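Local coordinates for protein 6-phospho-beta-d glycosidase (Streptococcus pyogenes, PDB 5FOO) that hydrolyses beta-glycosides, probably those whose glucose unit carries a 6-phosphate, and binds the cyclophellitol-based probe 6-phosphocyclophellitol, at residues Phe411-Ser423 against Lys429-Thr441. The protein carries 1 engineered substitution. Numbering follows the deposited sequence.
With JAZ (6-phosphocyclophellitol), chain G.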
loop_
_atom_site.group_PDB
_atom_site.type_symbol
_atom_site.label_atom_id
_atom_site.label_comp_id
_atom_site.label_asym_id
_atom_site.label_seq_id
_atom_site.Cartn_x
_atom_site.Cartn_y
_atom_site.Cartn_z
ATOM N N PHE A 411 -11.841 -8.682 7.898
ATOM C CA PHE A 411 -12.428 -9.684 7.004
ATOM C C PHE A 411 -11.359 -10.333 6.153
ATOM O O PHE A 411 -11.692 -11.125 5.272
ATOM C CB PHE A 411 -13.538 -9.057 6.129
ATOM C CG PHE A 411 -13.052 -7.945 5.227
ATOM C CD1 PHE A 411 -12.424 -8.231 4.008
ATOM C CD2 PHE A 411 -13.177 -6.607 5.613
ATOM C CE1 PHE A 411 -11.962 -7.215 3.162
ATOM C CE2 PHE A 411 -12.768 -5.583 4.751
ATOM C CZ PHE A 411 -12.146 -5.893 3.528
ATOM N N GLY A 412 -10.068 -10.053 6.394
ATOM C CA GLY A 412 -9.033 -10.694 5.543
ATOM C C GLY A 412 -7.570 -10.421 5.860
ATOM O O GLY A 412 -7.278 -9.534 6.653
ATOM N N TYR A 413 -6.672 -11.182 5.214
ATOM C CA TYR A 413 -5.229 -11.096 5.435
ATOM C C TYR A 413 -4.516 -11.385 4.128
ATOM O O TYR A 413 -4.723 -12.411 3.486
ATOM C CB TYR A 413 -4.851 -12.109 6.473
ATOM C CG TYR A 413 -3.380 -12.177 6.779
ATOM C CD1 TYR A 413 -2.745 -11.209 7.556
ATOM C CD2 TYR A 413 -2.621 -13.201 6.300
ATOM C CE1 TYR A 413 -1.409 -11.313 7.851
ATOM C CE2 TYR A 413 -1.301 -13.295 6.598
ATOM C CZ TYR A 413 -0.689 -12.361 7.355
ATOM O OH TYR A 413 0.667 -12.529 7.578
ATOM N N HIS A 414 -3.730 -10.427 3.684
ATOM C CA HIS A 414 -2.961 -10.536 2.470
ATOM C C HIS A 414 -1.431 -10.437 2.863
ATOM O O HIS A 414 -0.971 -9.466 3.434
ATOM C CB HIS A 414 -3.371 -9.420 1.468
ATOM C CG HIS A 414 -4.479 -9.788 0.532
ATOM N ND1 HIS A 414 -4.792 -9.036 -0.575
ATOM C CD2 HIS A 414 -5.322 -10.856 0.508
ATOM C CE1 HIS A 414 -5.784 -9.612 -1.234
ATOM N NE2 HIS A 414 -6.121 -10.720 -0.588
ATOM N N VAL A 415 -0.678 -11.448 2.481
ATOM C CA VAL A 415 0.740 -11.493 2.635
ATOM C C VAL A 415 1.393 -10.600 1.539
ATOM O O VAL A 415 1.135 -10.740 0.346
ATOM C CB VAL A 415 1.288 -12.925 2.495
ATOM C CG1 VAL A 415 2.805 -12.878 2.706
ATOM C CG2 VAL A 415 0.661 -13.865 3.518
ATOM N N TRP A 416 2.285 -9.710 1.967
ATOM C CA TRP A 416 3.244 -9.119 1.053
ATOM C C TRP A 416 4.505 -10.000 0.896
ATOM O O TRP A 416 5.204 -10.169 1.913
ATOM C CB TRP A 416 3.644 -7.714 1.460
ATOM C CG TRP A 416 4.413 -7.103 0.329
ATOM C CD1 TRP A 416 5.780 -7.195 0.075
ATOM C CD2 TRP A 416 3.863 -6.380 -0.700
ATOM N NE1 TRP A 416 6.076 -6.573 -1.110
ATOM C CE2 TRP A 416 4.926 -6.028 -1.591
ATOM C CE3 TRP A 416 2.570 -5.934 -0.967
ATOM C CZ2 TRP A 416 4.706 -5.297 -2.730
ATOM C CZ3 TRP A 416 2.348 -5.193 -2.097
ATOM C CH2 TRP A 416 3.396 -4.858 -2.961
ATOM N N THR A 417 4.457 -10.938 -0.023
ATOM C CA THR A 417 4.013 -10.781 -1.400
ATOM C C THR A 417 3.914 -12.230 -1.928
ATOM O O THR A 417 4.679 -13.094 -1.481
ATOM C CB THR A 417 4.810 -9.828 -2.259
ATOM O OG1 THR A 417 4.008 -9.463 -3.387
ATOM C CG2 THR A 417 6.111 -10.471 -2.688
ATOM N N PRO A 418 2.973 -12.527 -2.829
ATOM C CA PRO A 418 2.941 -13.924 -3.274
ATOM C C PRO A 418 4.230 -14.453 -3.919
ATOM O O PRO A 418 4.668 -15.547 -3.604
ATOM C CB PRO A 418 1.818 -13.924 -4.305
ATOM C CG PRO A 418 0.898 -12.939 -3.752
ATOM C CD PRO A 418 1.770 -11.810 -3.299
ATOM N N ILE A 419 4.760 -13.690 -4.855
ATOM C CA ILE A 419 5.938 -14.024 -5.597
ATOM C C ILE A 419 6.921 -12.852 -5.491
ATOM O O ILE A 419 6.528 -11.712 -5.672
ATOM C CB ILE A 419 5.570 -14.249 -7.070
ATOM C CG1 ILE A 419 4.587 -15.422 -7.201
ATOM C CG2 ILE A 419 6.833 -14.490 -7.914
ATOM C CD1 ILE A 419 3.953 -15.540 -8.569
ATOM N N ASP A 420 8.188 -13.143 -5.232
ATOM C CA ASP A 420 9.243 -12.144 -5.094
ATOM C C ASP A 420 9.037 -11.092 -6.133
ATOM O O ASP A 420 8.825 -11.442 -7.328
ATOM C CB ASP A 420 10.648 -12.759 -5.311
ATOM C CG ASP A 420 11.104 -13.714 -4.173
ATOM O OD1 ASP A 420 10.581 -13.681 -3.032
ATOM O OD2 ASP A 420 12.083 -14.464 -4.436
ATOM N N GLY A 421 9.071 -9.822 -5.706
ATOM C CA GLY A 421 8.942 -8.712 -6.652
ATOM C C GLY A 421 9.968 -7.591 -6.480
ATOM O O GLY A 421 10.770 -7.582 -5.548
ATOM N N TRP A 422 9.845 -6.594 -7.327
ATOM C CA TRP A 422 10.788 -5.488 -7.382
ATOM C C TRP A 422 10.397 -4.450 -6.368
ATOM O O TRP A 422 9.351 -3.852 -6.541
ATOM C CB TRP A 422 10.737 -4.907 -8.788
ATOM C CG TRP A 422 11.703 -3.835 -9.058
ATOM C CD1 TRP A 422 13.090 -3.961 -9.195
ATOM C CD2 TRP A 422 11.413 -2.448 -9.218
ATOM N NE1 TRP A 422 13.636 -2.722 -9.495
ATOM C CE2 TRP A 422 12.644 -1.783 -9.493
ATOM C CE3 TRP A 422 10.230 -1.689 -9.177
ATOM C CZ2 TRP A 422 12.720 -0.418 -9.683
ATOM C CZ3 TRP A 422 10.320 -0.321 -9.382
ATOM C CH2 TRP A 422 11.567 0.292 -9.655
ATOM N N SER A 423 11.190 -4.249 -5.287
ATOM C CA SER A 423 10.836 -3.233 -4.277
ATOM C C SER A 423 11.576 -1.872 -4.464
ATOM O O SER A 423 12.357 -1.452 -3.612
ATOM C CB SER A 423 10.948 -3.659 -2.760
ATOM O OG SER A 423 10.861 -5.039 -2.294
ATOM N N LYS A 429 16.984 -6.884 -3.560
ATOM C CA LYS A 429 17.834 -7.117 -2.397
ATOM C C LYS A 429 17.153 -8.000 -1.334
ATOM O O LYS A 429 17.713 -8.994 -0.884
ATOM C CB LYS A 429 18.174 -5.776 -1.764
ATOM C CG LYS A 429 19.154 -5.881 -0.620
ATOM C CD LYS A 429 19.371 -4.494 -0.025
ATOM C CE LYS A 429 20.375 -4.672 1.121
ATOM N NZ LYS A 429 20.701 -3.368 1.682
ATOM N N ASN A 430 15.963 -7.605 -0.924
ATOM C CA ASN A 430 15.240 -8.346 0.083
ATOM C C ASN A 430 13.988 -8.980 -0.544
ATOM O O ASN A 430 13.245 -8.296 -1.237
ATOM C CB ASN A 430 14.816 -7.445 1.225
ATOM C CG ASN A 430 15.972 -6.640 1.811
ATOM O OD1 ASN A 430 16.008 -5.395 1.696
ATOM N ND2 ASN A 430 16.867 -7.314 2.462
ATOM N N ARG A 431 13.842 -10.292 -0.318
ATOM C CA ARG A 431 12.778 -11.137 -0.888
ATOM C C ARG A 431 11.701 -11.282 0.162
ATOM O O ARG A 431 12.019 -11.540 1.301
ATOM C CB ARG A 431 13.343 -12.496 -1.296
ATOM C CG ARG A 431 14.612 -12.456 -2.184
ATOM C CD ARG A 431 14.297 -11.711 -3.455
ATOM N NE ARG A 431 15.353 -11.735 -4.464
ATOM C CZ ARG A 431 15.404 -12.549 -5.496
ATOM N NH1 ARG A 431 14.477 -13.496 -5.708
ATOM N NH2 ARG A 431 16.415 -12.432 -6.330
ATOM N N TYR A 432 10.468 -10.993 -0.234
ATOM C CA TYR A 432 9.254 -11.139 0.595
ATOM C C TYR A 432 8.311 -12.314 0.192
ATOM O O TYR A 432 7.337 -12.559 0.847
ATOM C CB TYR A 432 8.416 -9.841 0.509
ATOM C CG TYR A 432 8.927 -8.648 1.308
ATOM C CD1 TYR A 432 9.903 -7.783 0.806
ATOM C CD2 TYR A 432 8.400 -8.363 2.562
ATOM C CE1 TYR A 432 10.349 -6.673 1.539
ATOM C CE2 TYR A 432 8.828 -7.258 3.300
ATOM C CZ TYR A 432 9.816 -6.410 2.792
ATOM O OH TYR A 432 10.216 -5.331 3.581
ATOM N N GLY A 433 8.602 -13.036 -0.881
ATOM C CA GLY A 433 7.648 -13.953 -1.459
ATOM C C GLY A 433 7.390 -15.164 -0.609
ATOM O O GLY A 433 8.294 -15.671 0.126
ATOM N N LEU A 434 6.169 -15.670 -0.727
ATOM C CA LEU A 434 5.922 -17.074 -0.380
ATOM C C LEU A 434 6.541 -17.980 -1.472
ATOM O O LEU A 434 6.792 -19.147 -1.269
ATOM C CB LEU A 434 4.408 -17.321 -0.369
ATOM C CG LEU A 434 3.574 -16.526 0.596
ATOM C CD1 LEU A 434 2.099 -16.729 0.265
ATOM C CD2 LEU A 434 3.895 -16.894 2.051
ATOM N N VAL A 435 6.694 -17.436 -2.660
ATOM C CA VAL A 435 7.193 -18.139 -3.820
ATOM C C VAL A 435 8.372 -17.351 -4.367
ATOM O O VAL A 435 8.269 -16.160 -4.652
ATOM C CB VAL A 435 6.114 -18.222 -4.913
ATOM C CG1 VAL A 435 6.634 -18.954 -6.155
ATOM C CG2 VAL A 435 4.852 -18.918 -4.344
ATOM N N GLU A 436 9.468 -18.064 -4.571
ATOM C CA GLU A 436 10.725 -17.503 -5.035
ATOM C C GLU A 436 10.581 -17.175 -6.501
ATOM O O GLU A 436 9.945 -17.926 -7.232
ATOM C CB GLU A 436 11.800 -18.608 -4.867
ATOM C CG GLU A 436 13.141 -18.284 -5.443
ATOM C CD GLU A 436 14.111 -19.456 -5.420
ATOM O OE1 GLU A 436 13.781 -20.605 -4.973
ATOM O OE2 GLU A 436 15.214 -19.172 -5.909
ATOM N N ASN A 437 11.201 -16.112 -6.941
ATOM C CA ASN A 437 11.370 -15.852 -8.344
ATOM C C ASN A 437 12.863 -15.782 -8.669
ATOM O O ASN A 437 13.625 -15.076 -8.011
ATOM C CB ASN A 437 10.753 -14.518 -8.778
ATOM C CG ASN A 437 10.669 -14.379 -10.288
ATOM O OD1 ASN A 437 10.639 -15.391 -11.035
ATOM N ND2 ASN A 437 10.586 -13.166 -10.752
ATOM N N ASN A 438 13.286 -16.491 -9.701
ATOM C CA ASN A 438 14.649 -16.290 -10.201
ATOM C C ASN A 438 14.582 -15.079 -11.113
ATOM O O ASN A 438 13.884 -15.077 -12.116
ATOM C CB ASN A 438 15.096 -17.515 -10.961
ATOM C CG ASN A 438 16.506 -17.400 -11.514
ATOM O OD1 ASN A 438 16.891 -16.491 -12.265
ATOM N ND2 ASN A 438 17.289 -18.309 -11.107
ATOM N N ILE A 439 15.301 -14.027 -10.790
ATOM C CA ILE A 439 15.141 -12.838 -11.577
ATOM C C ILE A 439 15.837 -12.833 -12.931
ATOM O O ILE A 439 15.650 -11.917 -13.706
ATOM C CB ILE A 439 15.443 -11.563 -10.799
ATOM C CG1 ILE A 439 16.873 -11.549 -10.280
ATOM C CG2 ILE A 439 14.467 -11.458 -9.649
ATOM C CD1 ILE A 439 17.289 -10.130 -10.003
ATOM N N HIS A 440 16.585 -13.874 -13.257
ATOM C CA HIS A 440 17.166 -13.940 -14.561
ATOM C C HIS A 440 16.298 -14.786 -15.484
ATOM O O HIS A 440 16.215 -14.463 -16.631
ATOM C CB HIS A 440 18.596 -14.487 -14.496
ATOM C CG HIS A 440 19.433 -13.845 -13.455
ATOM N ND1 HIS A 440 19.964 -12.581 -13.608
ATOM C CD2 HIS A 440 19.788 -14.272 -12.218
ATOM C CE1 HIS A 440 20.621 -12.258 -12.508
ATOM N NE2 HIS A 440 20.555 -13.278 -11.668
ATOM N N THR A 441 15.716 -15.874 -14.990
ATOM C CA THR A 441 14.900 -16.788 -15.813
ATOM C C THR A 441 13.385 -16.616 -15.643
ATOM O O THR A 441 12.633 -17.261 -16.352
ATOM C CB THR A 441 15.192 -18.272 -15.478
ATOM O OG1 THR A 441 14.776 -18.567 -14.143
ATOM C CG2 THR A 441 16.730 -18.581 -15.659
HETATM C C2 JAZ G . 6.725 -2.624 -0.620
HETATM C C3 JAZ G . 5.244 -2.391 -0.985
HETATM C C4 JAZ G . 4.577 -1.472 0.032
HETATM C C5 JAZ G . 4.654 -2.018 1.451
HETATM C C6 JAZ G . 6.081 -2.372 1.808
HETATM C C7 JAZ G . 6.743 -3.269 0.761
HETATM C C8 JAZ G . 8.127 -3.746 1.196
HETATM O O9 JAZ G . 8.951 -2.591 1.322
HETATM P P10 JAZ G . 10.508 -2.720 1.031
HETATM O O11 JAZ G . 11.015 -1.333 1.207
HETATM O O12 JAZ G . 10.764 -3.440 -0.227
HETATM O O13 JAZ G . 11.029 -3.619 2.065
HETATM O O14 JAZ G . 6.833 -1.173 2.036
HETATM O O15 JAZ G . 7.337 -3.542 -1.533
HETATM O O16 JAZ G . 5.229 -1.768 -2.245
HETATM O O17 JAZ G . 3.228 -1.241 -0.334
HETATM O O HOH W 1 9.827 -9.542 -2.832
HETATM O O HOH W 2 12.202 -9.074 -3.814
HETATM O O HOH W 3 14.194 -5.712 -1.972
#
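Asp-420 OD2 is gripped from opposite faces of its carboxylate: Arg-431 NH1 makes a salt bridge to it at 2.9 Å, and Asn-437 N donates to it at 3.1 Å. This grip joins the loop after strand 410-416, the eighth of the TIM barrel of this family 1 glycoside hydrolase, to the chain around the short strand 435-437. NH1 comes from above the carboxylate plane while OD2 lies in the guanidinium plane, the two planes being 87° apart. The same NH1 also donates to Asn-437 O; these two bonds and a third from NE to Tyr-428 O hold the guanidinium in place. Gly-433 N stands nearly in line with the C-O bond of Asp-420 OD1, in a bent hydrogen bond of 3.0 Å, and OD1 forms a second salt bridge with Lys-447, so the buried carboxylate is well compensated and probably stays charged. With CG beside its backbone N (chi1 -70°), Asp-420 turns the carboxylate into the bend of 431-437. Next to it along the chain the backbones pair through a single bridge, Ile-419 with Val-435; Asp-420 N donates to Val-435 O, while Leu-434 N and Val-435 N reach the carbonyls of Thr-417 and Pro-418. Val-415 and Leu-434 pack together against helices 387-405 and 448-459. At the ligand pocket, one indole face of Trp-416 lies against C3 of 6-phosphocyclophellitol, and Thr-417 CB touches the opposite face near its rim. The indole edge meets the face of Tyr-432, a T-shaped pair with planes at 82° and Trp-416 CD1 3.7 Å from Tyr-432 CG.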